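Side-chain contacts in putative rRNA methyltransferase (Sorangium cellulosum, PDB 4RWZ), which probably methylates 16S ribosomal RNA with S-adenosylmethionine as methyl donor, a modification that confers resistance to aminoglycoside antibiotics: residues R26-V31 / G36-R41; H99-N104 / R126-P131. All blocks are in the same frame, centred on the assembly; numbering follows the deposited sequence.

Overall arrangement
Both contacts belong to one Rossmann-like, mostly parallel sheet of the class I methyltransferase type, in the strand order 3-2-1-4-5-7-6. Interaction 1 comes first along the chain and is complete before interaction 2 begins; their centres lie about 11 Å apart. Interaction 1 sets helix 37-45 against strand 26-31, the sheet's first strand along the chain, which lies in its interior. Interaction 2 sets the chain that follows helix 119-127, including the short strand 129-130, against strand 98-104. Strands 26-31 and 98-104 are neighbours, probably hydrogen-bonded from Thr102 N to Ile29 O at 2.8 Å. Both contacts thus pack connecting segments on the central strands, the scaffold that in relatives carries the cofactor pocket.

Interaction 1 of 2, residues R26-V31 / G36-R41; sequences RVLIDV and GRFVYR
Asp30 and Phe38 bury the most surface in this contact, and they meet where the carboxylate comes obliquely upon the ring. Asp30 OD2 lies 3.6 Å from Phe38 CD2, with the carboxylate and ring planes turned 56° apart. The acid leaves the strand on the helix side, and with CG anti to the backbone N (chi1 -179°) its carboxylate is carried to the ring. Both its oxygens find hydroxyl partners: OD1 is hydrogen-bonded to Thr102 OG1 on the adjacent strand and OD2 to Thr33 OG1 in the following loop. These two bonds would fix the rotation of the carboxylate and satisfy its oxygens in a buried place, so an acid can be accommodated beside an aromatic ring. Its methylene serves the apolar side of the contact, Asp30 CB packing 3.5 Å from Val39 CG2, the branch that stands beside the backbone N of Val39. The whole belongs to the beta-alpha-beta unit of strand 26-31, helix 37-45 and strand 49-55, with the glycine-rich loop between the first two elements resembling the first sequence motif of class I methyltransferases, which in relatives wraps round S-adenosylmethionine. Gly36 closes that loop at the N-cap of the helix with a positive phi, a conformation that a residue without a side chain adopts readily, and its O accepts a bond from Tyr40 N at 3.0 Å. Strand 26-31 and the helical turn 37-41 run nearly antiparallel, at 164°, with their axes 9.4 Å apart. Two residues before the acid, on the same side of the strand, Leu28 extends CD2 to within 4.2 Å of Phe38 CE2, so the broad ring spans aliphatic and acidic neighbours. Val39, small and branched, touches Cys51 of strand 49-55 as well as the acid's methylene.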
ATOM      1  N   ARG A  26     -14.107  -5.605   5.188  1.00 32.42           N
ATOM      2  CA  ARG A  26     -13.148  -5.141   4.179  1.00 28.78           C
ATOM      3  C   ARG A  26     -11.757  -5.052   4.757  1.00 30.45           C
ATOM      4  O   ARG A  26     -11.588  -4.981   5.983  1.00 25.04           O
ATOM      5  CB  ARG A  26     -13.567  -3.768   3.638  1.00 29.10           C
ATOM      6  CG  ARG A  26     -14.856  -3.813   2.765  1.00 39.18           C
ATOM      7  CD  ARG A  26     -15.352  -2.428   2.392  1.00 39.28           C
ATOM      8  NE  ARG A  26     -14.478  -1.708   1.468  1.00 44.37           N
ATOM      9  CZ  ARG A  26     -14.442  -1.903   0.150  1.00 49.75           C
ATOM     10  NH1 ARG A  26     -15.234  -2.814  -0.410  1.00 54.42           N
ATOM     11  NH2 ARG A  26     -13.618  -1.189  -0.612  1.00 47.51           N
ATOM     12  N   VAL A  27     -10.773  -5.042   3.862  1.00 22.72           N
ATOM     13  CA  VAL A  27      -9.377  -4.871   4.230  1.00 21.16           C
ATOM     14  C   VAL A  27      -8.747  -3.794   3.378  1.00 23.64           C
ATOM     15  O   VAL A  27      -8.928  -3.751   2.150  1.00 22.90           O
ATOM     16  CB  VAL A  27      -8.577  -6.181   4.005  1.00 24.49           C
ATOM     17  CG1 VAL A  27      -7.078  -5.981   4.351  1.00 24.82           C
ATOM     18  CG2 VAL A  27      -9.197  -7.328   4.808  1.00 28.07           C
ATOM     19  N   LEU A  28      -8.023  -2.893   4.038  1.00 16.37           N
ATOM     20  CA  LEU A  28      -7.259  -1.857   3.369  1.00 16.97           C
ATOM     21  C   LEU A  28      -5.800  -2.097   3.702  1.00 21.52           C
ATOM     22  O   LEU A  28      -5.478  -2.416   4.852  1.00 21.92           O
ATOM     23  CB  LEU A  28      -7.699  -0.483   3.915  1.00 18.89           C
ATOM     24  CG  LEU A  28      -6.791   0.709   3.734  1.00 24.71           C
ATOM     25  CD1 LEU A  28      -6.697   1.144   2.266  1.00 23.84           C
ATOM     26  CD2 LEU A  28      -7.341   1.903   4.596  1.00 31.13           C
ATOM     27  N   ILE A  29      -4.928  -2.037   2.688  1.00 15.01           N
ATOM     28  CA  ILE A  29      -3.485  -2.100   2.959  1.00 15.05           C
ATOM     29  C   ILE A  29      -2.861  -0.863   2.391  1.00 19.19           C
ATOM     30  O   ILE A  29      -3.062  -0.523   1.216  1.00 19.61           O
ATOM     31  CB  ILE A  29      -2.849  -3.363   2.361  1.00 16.43           C
ATOM     32  CG1 ILE A  29      -3.568  -4.601   2.971  1.00 17.31           C
ATOM     33  CG2 ILE A  29      -1.287  -3.338   2.594  1.00 18.65           C
ATOM     34  CD1 ILE A  29      -3.028  -5.975   2.381  1.00 18.66           C
ATOM     35  N   ASP A  30      -2.072  -0.170   3.210  1.00 15.39           N
ATOM     36  CA  ASP A  30      -1.425   1.065   2.771  1.00 15.06           C
ATOM     37  C   ASP A  30       0.070   0.797   2.705  1.00 20.08           C
ATOM     38  O   ASP A  30       0.675   0.592   3.730  1.00 18.18           O
ATOM     39  CB  ASP A  30      -1.711   2.174   3.815  1.00 16.42           C
ATOM     40  CG  ASP A  30      -1.095   3.544   3.429  1.00 19.11           C
ATOM     41  OD1 ASP A  30      -1.169   3.913   2.221  1.00 20.78           O
ATOM     42  OD2 ASP A  30      -0.576   4.321   4.335  1.00 19.46           O
ATOM     43  N   VAL A  31       0.667   0.803   1.508  1.00 13.71           N
ATOM     44  CA  VAL A  31       2.091   0.420   1.372  1.00 14.03           C
ATOM     45  C   VAL A  31       2.940   1.667   1.410  1.00 14.83           C
ATOM     46  O   VAL A  31       2.607   2.666   0.739  1.00 18.45           O
ATOM     47  CB  VAL A  31       2.265  -0.337   0.027  1.00 20.38           C
ATOM     48  CG1 VAL A  31       3.726  -0.571  -0.287  1.00 19.65           C
ATOM     49  CG2 VAL A  31       1.551  -1.623   0.153  1.00 23.36           C
ATOM     50  N   GLY A  36       2.226   6.254   9.507  1.00 16.04           N
ATOM     51  CA  GLY A  36       1.027   5.419   9.628  1.00 17.48           C
ATOM     52  C   GLY A  36      -0.258   6.120   9.984  1.00 16.73           C
ATOM     53  O   GLY A  36      -1.283   5.479  10.290  1.00 16.27           O
ATOM     54  N   ARG A  37      -0.214   7.440  10.018  1.00 14.41           N
ATOM     55  CA  ARG A  37      -1.370   8.196  10.453  1.00 13.31           C
ATOM     56  C   ARG A  37      -2.544   8.030   9.499  1.00 13.94           C
ATOM     57  O   ARG A  37      -3.707   8.040   9.952  1.00 14.74           O
ATOM     58  CB  ARG A  37      -1.026   9.674  10.645  1.00 15.14           C
ATOM     59  CG  ARG A  37      -0.220   9.875  11.921  1.00 16.61           C
ATOM     60  CD  ARG A  37       0.059  11.354  12.162  1.00 20.94           C
ATOM     61  NE  ARG A  37       0.878  11.423  13.406  1.00 24.37           N
ATOM     62  CZ  ARG A  37       1.154  12.567  14.033  1.00 26.84           C
ATOM     63  NH1 ARG A  37       0.670  13.705  13.557  1.00 22.78           N
ATOM     64  NH2 ARG A  37       1.888  12.562  15.137  1.00 22.44           N
ATOM     65  N   PHE A  38      -2.247   7.784   8.207  1.00 15.72           N
ATOM     66  CA  PHE A  38      -3.380   7.553   7.284  1.00 18.85           C
ATOM     67  C   PHE A  38      -4.176   6.313   7.706  1.00 16.88           C
ATOM     68  O   PHE A  38      -5.414   6.235   7.612  1.00 15.48           O
ATOM     69  CB  PHE A  38      -2.834   7.366   5.867  1.00 19.09           C
ATOM     70  CG  PHE A  38      -3.897   6.912   4.866  1.00 18.11           C
ATOM     71  CD1 PHE A  38      -4.871   7.795   4.412  1.00 22.40           C
ATOM     72  CD2 PHE A  38      -3.933   5.604   4.444  1.00 17.98           C
ATOM     73  CE1 PHE A  38      -5.850   7.342   3.490  1.00 24.22           C
ATOM     74  CE2 PHE A  38      -4.885   5.144   3.524  1.00 19.22           C
ATOM     75  CZ  PHE A  38      -5.826   6.021   3.054  1.00 20.30           C
ATOM     76  N   VAL A  39      -3.438   5.309   8.173  1.00 13.36           N
ATOM     77  CA  VAL A  39      -4.063   4.040   8.607  1.00 15.94           C
ATOM     78  C   VAL A  39      -4.796   4.206   9.900  1.00 17.15           C
ATOM     79  O   VAL A  39      -5.922   3.695  10.070  1.00 16.03           O
ATOM     80  CB  VAL A  39      -3.020   2.898   8.655  1.00 14.35           C
ATOM     81  CG1 VAL A  39      -3.512   1.670   9.409  1.00 15.78           C
ATOM     82  CG2 VAL A  39      -2.614   2.511   7.199  1.00 16.63           C
ATOM     83  N   TYR A  40      -4.201   4.926  10.842  1.00 14.01           N
ATOM     84  CA  TYR A  40      -4.943   5.219  12.061  1.00 14.58           C
ATOM     85  C   TYR A  40      -6.285   5.939  11.821  1.00 15.91           C
ATOM     86  O   TYR A  40      -7.335   5.562  12.364  1.00 16.39           O
ATOM     87  CB  TYR A  40      -4.060   6.064  13.010  1.00 15.63           C
ATOM     88  CG  TYR A  40      -4.696   6.250  14.376  1.00 17.64           C
ATOM     89  CD1 TYR A  40      -4.571   5.278  15.389  1.00 19.58           C
ATOM     90  CD2 TYR A  40      -5.434   7.379  14.658  1.00 15.64           C
ATOM     91  CE1 TYR A  40      -5.160   5.445  16.646  1.00 23.10           C
ATOM     92  CE2 TYR A  40      -6.035   7.555  15.931  1.00 16.83           C
ATOM     93  CZ  TYR A  40      -5.885   6.583  16.906  1.00 22.07           C
ATOM     94  OH  TYR A  40      -6.509   6.777  18.126  1.00 20.87           O
ATOM     95  N   ARG A  41      -6.246   6.993  11.029  1.00 14.66           N
ATOM     96  CA  ARG A  41      -7.475   7.718  10.713  1.00 15.81           C
ATOM     97  C   ARG A  41      -8.464   6.845   9.968  1.00 16.56           C
ATOM     98  O   ARG A  41      -9.678   6.914  10.226  1.00 18.56           O
ATOM     99  CB  ARG A  41      -7.145   8.939   9.851  1.00 17.88           C
ATOM    100  CG  ARG A  41      -6.416  10.025  10.628  1.00 15.70           C
ATOM    101  CD  ARG A  41      -6.364  11.375   9.827  1.00 22.82           C
ATOM    102  NE  ARG A  41      -5.537  11.224   8.598  1.00 24.03           N
ATOM    103  CZ  ARG A  41      -4.208  11.466   8.581  1.00 19.06           C
ATOM    104  NH1 ARG A  41      -3.600  11.957   9.639  1.00 26.50           N
ATOM    105  NH2 ARG A  41      -3.545  11.333   7.489  1.00 26.92           N
TER

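Interaction 2 of 2, residues H99-N104 / R126-P131; sequences HTLTLN and RRLVRP
Arg130 NH2 is hydrogen-bonded to the carbonyl oxygen of Leu97, which helps to hold the guanidinium flat over one face of the His99 ring. The two planes are only 13° apart and their centres 3.8 Å apart, a parallel stack in which His99 CE1 lies 3.2 Å from Arg130 CZ. Nearer the backbone in the same side chain, Arg130 CD makes a CH-pi contact over the ring, 3.7 Å from its centroid. A bend at chi3 (60°) turns the arginine so that methylene and guanidinium both lie against the imidazole. The histidine is anchored too: its ND1 accepts a bond from Val27 N, which leaves a proton probably on NE2 and suggests a neutral ring, a suitable partner for the charged arginine. Beyond the stack the contact becomes aliphatic. Leu101 CD2 packs 3.6 Å from Val129 CG2, the two side chains meeting at about a right angle, while Leu101 CD1 touches Leu128 CD1 at 4.3 Å; branched apolar residues suit this buried place. Strand 98-104 runs between strands 26-31 and 133-139, and Leu101 also touches Val31 of the former and Leu135 of the latter, so the chain leaving helix 119-127 packs against the sheet just before entering strand 133-139 through the short strand 129-130.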
ATOM      1  N   HIS A  99      -9.087  -5.363  -0.233  1.00 22.32           N
ATOM      2  CA  HIS A  99     -10.128  -4.784  -1.097  1.00 24.24           C
ATOM      3  C   HIS A  99      -9.623  -3.477  -1.674  1.00 22.54           C
ATOM      4  O   HIS A  99      -9.991  -3.112  -2.786  1.00 22.62           O
ATOM      5  CB  HIS A  99     -11.402  -4.470  -0.298  1.00 25.20           C
ATOM      6  CG  HIS A  99     -12.108  -5.683   0.182  1.00 28.39           C
ATOM      7  ND1 HIS A  99     -11.736  -6.364   1.320  1.00 27.71           N
ATOM      8  CD2 HIS A  99     -13.174  -6.350  -0.333  1.00 30.31           C
ATOM      9  CE1 HIS A  99     -12.546  -7.395   1.491  1.00 32.26           C
ATOM     10  NE2 HIS A  99     -13.415  -7.413   0.497  1.00 29.15           N
ATOM     11  N   THR A 100      -8.760  -2.786  -0.912  1.00 21.70           N
ATOM     12  CA  THR A 100      -8.156  -1.514  -1.341  1.00 18.87           C
ATOM     13  C   THR A 100      -6.689  -1.483  -0.960  1.00 18.50           C
ATOM     14  O   THR A 100      -6.360  -1.735   0.217  1.00 18.98           O
ATOM     15  CB  THR A 100      -8.853  -0.316  -0.641  1.00 25.74           C
ATOM     16  OG1 THR A 100     -10.280  -0.446  -0.803  1.00 25.13           O
ATOM     17  CG2 THR A 100      -8.359   1.012  -1.234  1.00 24.63           C
ATOM     18  N   LEU A 101      -5.809  -1.159  -1.919  1.00 18.30           N
ATOM     19  CA  LEU A 101      -4.376  -1.026  -1.630  1.00 18.00           C
ATOM     20  C   LEU A 101      -4.012   0.401  -1.982  1.00 23.08           C
ATOM     21  O   LEU A 101      -4.167   0.801  -3.131  1.00 21.45           O
ATOM     22  CB  LEU A 101      -3.584  -1.959  -2.537  1.00 18.35           C
ATOM     23  CG  LEU A 101      -2.051  -1.864  -2.509  1.00 22.77           C
ATOM     24  CD1 LEU A 101      -1.616  -2.290  -1.202  1.00 28.70           C
ATOM     25  CD2 LEU A 101      -1.550  -2.845  -3.637  1.00 32.21           C
ATOM     26  N   THR A 102      -3.518   1.167  -1.017  1.00 21.05           N
ATOM     27  CA  THR A 102      -3.202   2.570  -1.262  1.00 18.11           C
ATOM     28  C   THR A 102      -1.685   2.831  -1.289  1.00 16.75           C
ATOM     29  O   THR A 102      -0.901   2.197  -0.552  1.00 18.42           O
ATOM     30  CB  THR A 102      -3.866   3.504  -0.215  1.00 18.45           C
ATOM     31  OG1 THR A 102      -3.457   3.089   1.109  1.00 18.03           O
ATOM     32  CG2 THR A 102      -5.424   3.448  -0.354  1.00 18.62           C
ATOM     33  N   LEU A 103      -1.263   3.711  -2.210  1.00 16.89           N
ATOM     34  CA  LEU A 103       0.141   4.216  -2.212  1.00 16.57           C
ATOM     35  C   LEU A 103       0.008   5.718  -2.225  1.00 16.31           C
ATOM     36  O   LEU A 103      -0.317   6.310  -3.258  1.00 19.83           O
ATOM     37  CB  LEU A 103       0.897   3.772  -3.458  1.00 22.54           C
ATOM     38  CG  LEU A 103       1.197   2.260  -3.390  1.00 31.61           C
ATOM     39  CD1 LEU A 103       0.174   1.630  -4.177  1.00 32.06           C
ATOM     40  CD2 LEU A 103       2.560   1.827  -3.847  1.00 36.38           C
ATOM     41  N   ASN A 104       0.238   6.331  -1.074  1.00 15.91           N
ATOM     42  CA  ASN A 104       0.064   7.785  -0.908  1.00 19.97           C
ATOM     43  C   ASN A 104       1.409   8.461  -0.954  1.00 19.33           C
ATOM     44  O   ASN A 104       2.187   8.316  -0.022  1.00 22.02           O
ATOM     45  CB  ASN A 104      -0.546   8.077   0.459  1.00 17.42           C
ATOM     46  CG  ASN A 104      -1.975   7.624   0.543  1.00 26.88           C
ATOM     47  OD1 ASN A 104      -2.738   7.905  -0.360  1.00 25.54           O
ATOM     48  ND2 ASN A 104      -2.339   6.898   1.600  1.00 22.72           N
ATOM     49  N   ARG A 126       0.110  -6.411  -7.021  1.00 20.37           N
ATOM     50  CA  ARG A 126      -1.062  -7.189  -7.428  1.00 20.79           C
ATOM     51  C   ARG A 126      -1.234  -8.417  -6.531  1.00 20.98           C
ATOM     52  O   ARG A 126      -2.343  -8.858  -6.247  1.00 21.20           O
ATOM     53  CB  ARG A 126      -0.941  -7.612  -8.890  1.00 21.26           C
ATOM     54  CG  ARG A 126      -2.036  -8.603  -9.360  1.00 21.78           C
ATOM     55  CD  ARG A 126      -3.453  -7.939  -9.302  1.00 24.89           C
ATOM     56  NE  ARG A 126      -4.475  -8.866  -9.816  1.00 22.23           N
ATOM     57  CZ  ARG A 126      -5.018  -9.825  -9.063  1.00 24.57           C
ATOM     58  NH1 ARG A 126      -4.606  -9.992  -7.809  1.00 23.63           N
ATOM     59  NH2 ARG A 126      -5.951 -10.619  -9.543  1.00 25.36           N
ATOM     60  N   ARG A 127      -0.126  -8.965  -6.050  1.00 20.99           N
ATOM     61  CA  ARG A 127      -0.207 -10.119  -5.155  1.00 23.35           C
ATOM     62  C   ARG A 127      -0.996  -9.825  -3.885  1.00 23.55           C
ATOM     63  O   ARG A 127      -1.645 -10.746  -3.317  1.00 24.07           O
ATOM     64  CB  ARG A 127       1.222 -10.598  -4.821  1.00 24.39           C
ATOM     65  CG  ARG A 127       1.384 -11.739  -3.852  1.00 33.37           C
ATOM     66  CD  ARG A 127       2.931 -11.936  -3.762  1.00 38.09           C
ATOM     67  NE  ARG A 127       3.429 -12.941  -2.838  1.00 40.69           N
ATOM     68  CZ  ARG A 127       4.055 -12.654  -1.702  1.00 45.05           C
ATOM     69  NH1 ARG A 127       4.236 -11.389  -1.338  1.00 40.20           N
ATOM     70  NH2 ARG A 127       4.502 -13.632  -0.925  1.00 48.70           N
ATOM     71  N   LEU A 128      -1.010  -8.558  -3.456  1.00 20.40           N
ATOM     72  CA  LEU A 128      -1.688  -8.220  -2.205  1.00 19.97           C
ATOM     73  C   LEU A 128      -3.198  -7.982  -2.327  1.00 22.24           C
ATOM     74  O   LEU A 128      -3.889  -7.859  -1.314  1.00 23.30           O
ATOM     75  CB  LEU A 128      -1.125  -6.926  -1.560  1.00 19.36           C
ATOM     76  CG  LEU A 128       0.318  -6.995  -1.064  1.00 36.14           C
ATOM     77  CD1 LEU A 128       0.688  -5.753  -0.236  1.00 37.02           C
ATOM     78  CD2 LEU A 128       0.485  -8.220  -0.265  1.00 35.68           C
ATOM     79  N   VAL A 129      -3.669  -7.857  -3.553  1.00 22.83           N
ATOM     80  CA  VAL A 129      -5.023  -7.401  -3.805  1.00 20.41           C
ATOM     81  C   VAL A 129      -5.945  -8.557  -4.154  1.00 21.96           C
ATOM     82  O   VAL A 129      -5.578  -9.421  -4.922  1.00 25.05           O
ATOM     83  CB  VAL A 129      -5.027  -6.395  -4.958  1.00 22.45           C
ATOM     84  CG1 VAL A 129      -6.441  -5.776  -5.134  1.00 22.27           C
ATOM     85  CG2 VAL A 129      -4.032  -5.273  -4.627  1.00 20.40           C
ATOM     86  N   ARG A 130      -7.149  -8.555  -3.607  1.00 24.23           N
ATOM     87  CA  ARG A 130      -8.090  -9.633  -3.952  1.00 28.92           C
ATOM     88  C   ARG A 130      -8.687  -9.311  -5.313  1.00 26.32           C
ATOM     89  O   ARG A 130      -8.735  -8.128  -5.706  1.00 27.44           O
ATOM     90  CB  ARG A 130      -9.153  -9.820  -2.852  1.00 33.68           C
ATOM     91  CG  ARG A 130     -10.227  -8.808  -2.796  1.00 41.20           C
ATOM     92  CD  ARG A 130     -11.209  -9.166  -1.669  1.00 45.87           C
ATOM     93  NE  ARG A 130     -10.527  -9.191  -0.385  1.00 51.86           N
ATOM     94  CZ  ARG A 130     -10.858 -10.003   0.618  1.00 52.72           C
ATOM     95  NH1 ARG A 130     -11.864 -10.871   0.444  1.00 56.21           N
ATOM     96  NH2 ARG A 130     -10.180  -9.958   1.783  1.00 42.17           N
ATOM     97  N   PRO A 131      -9.114 -10.346  -6.066  1.00 27.95           N
ATOM     98  CA  PRO A 131      -9.792 -10.116  -7.359  1.00 27.87           C
ATOM     99  C   PRO A 131     -10.913  -9.114  -7.200  1.00 26.89           C
ATOM    100  O   PRO A 131     -11.650  -9.157  -6.202  1.00 28.49           O
ATOM    101  CB  PRO A 131     -10.377 -11.496  -7.718  1.00 32.13           C
ATOM    102  CG  PRO A 131      -9.480 -12.474  -7.024  1.00 34.11           C
ATOM    103  CD  PRO A 131      -9.029 -11.779  -5.735  1.00 30.31           C
TER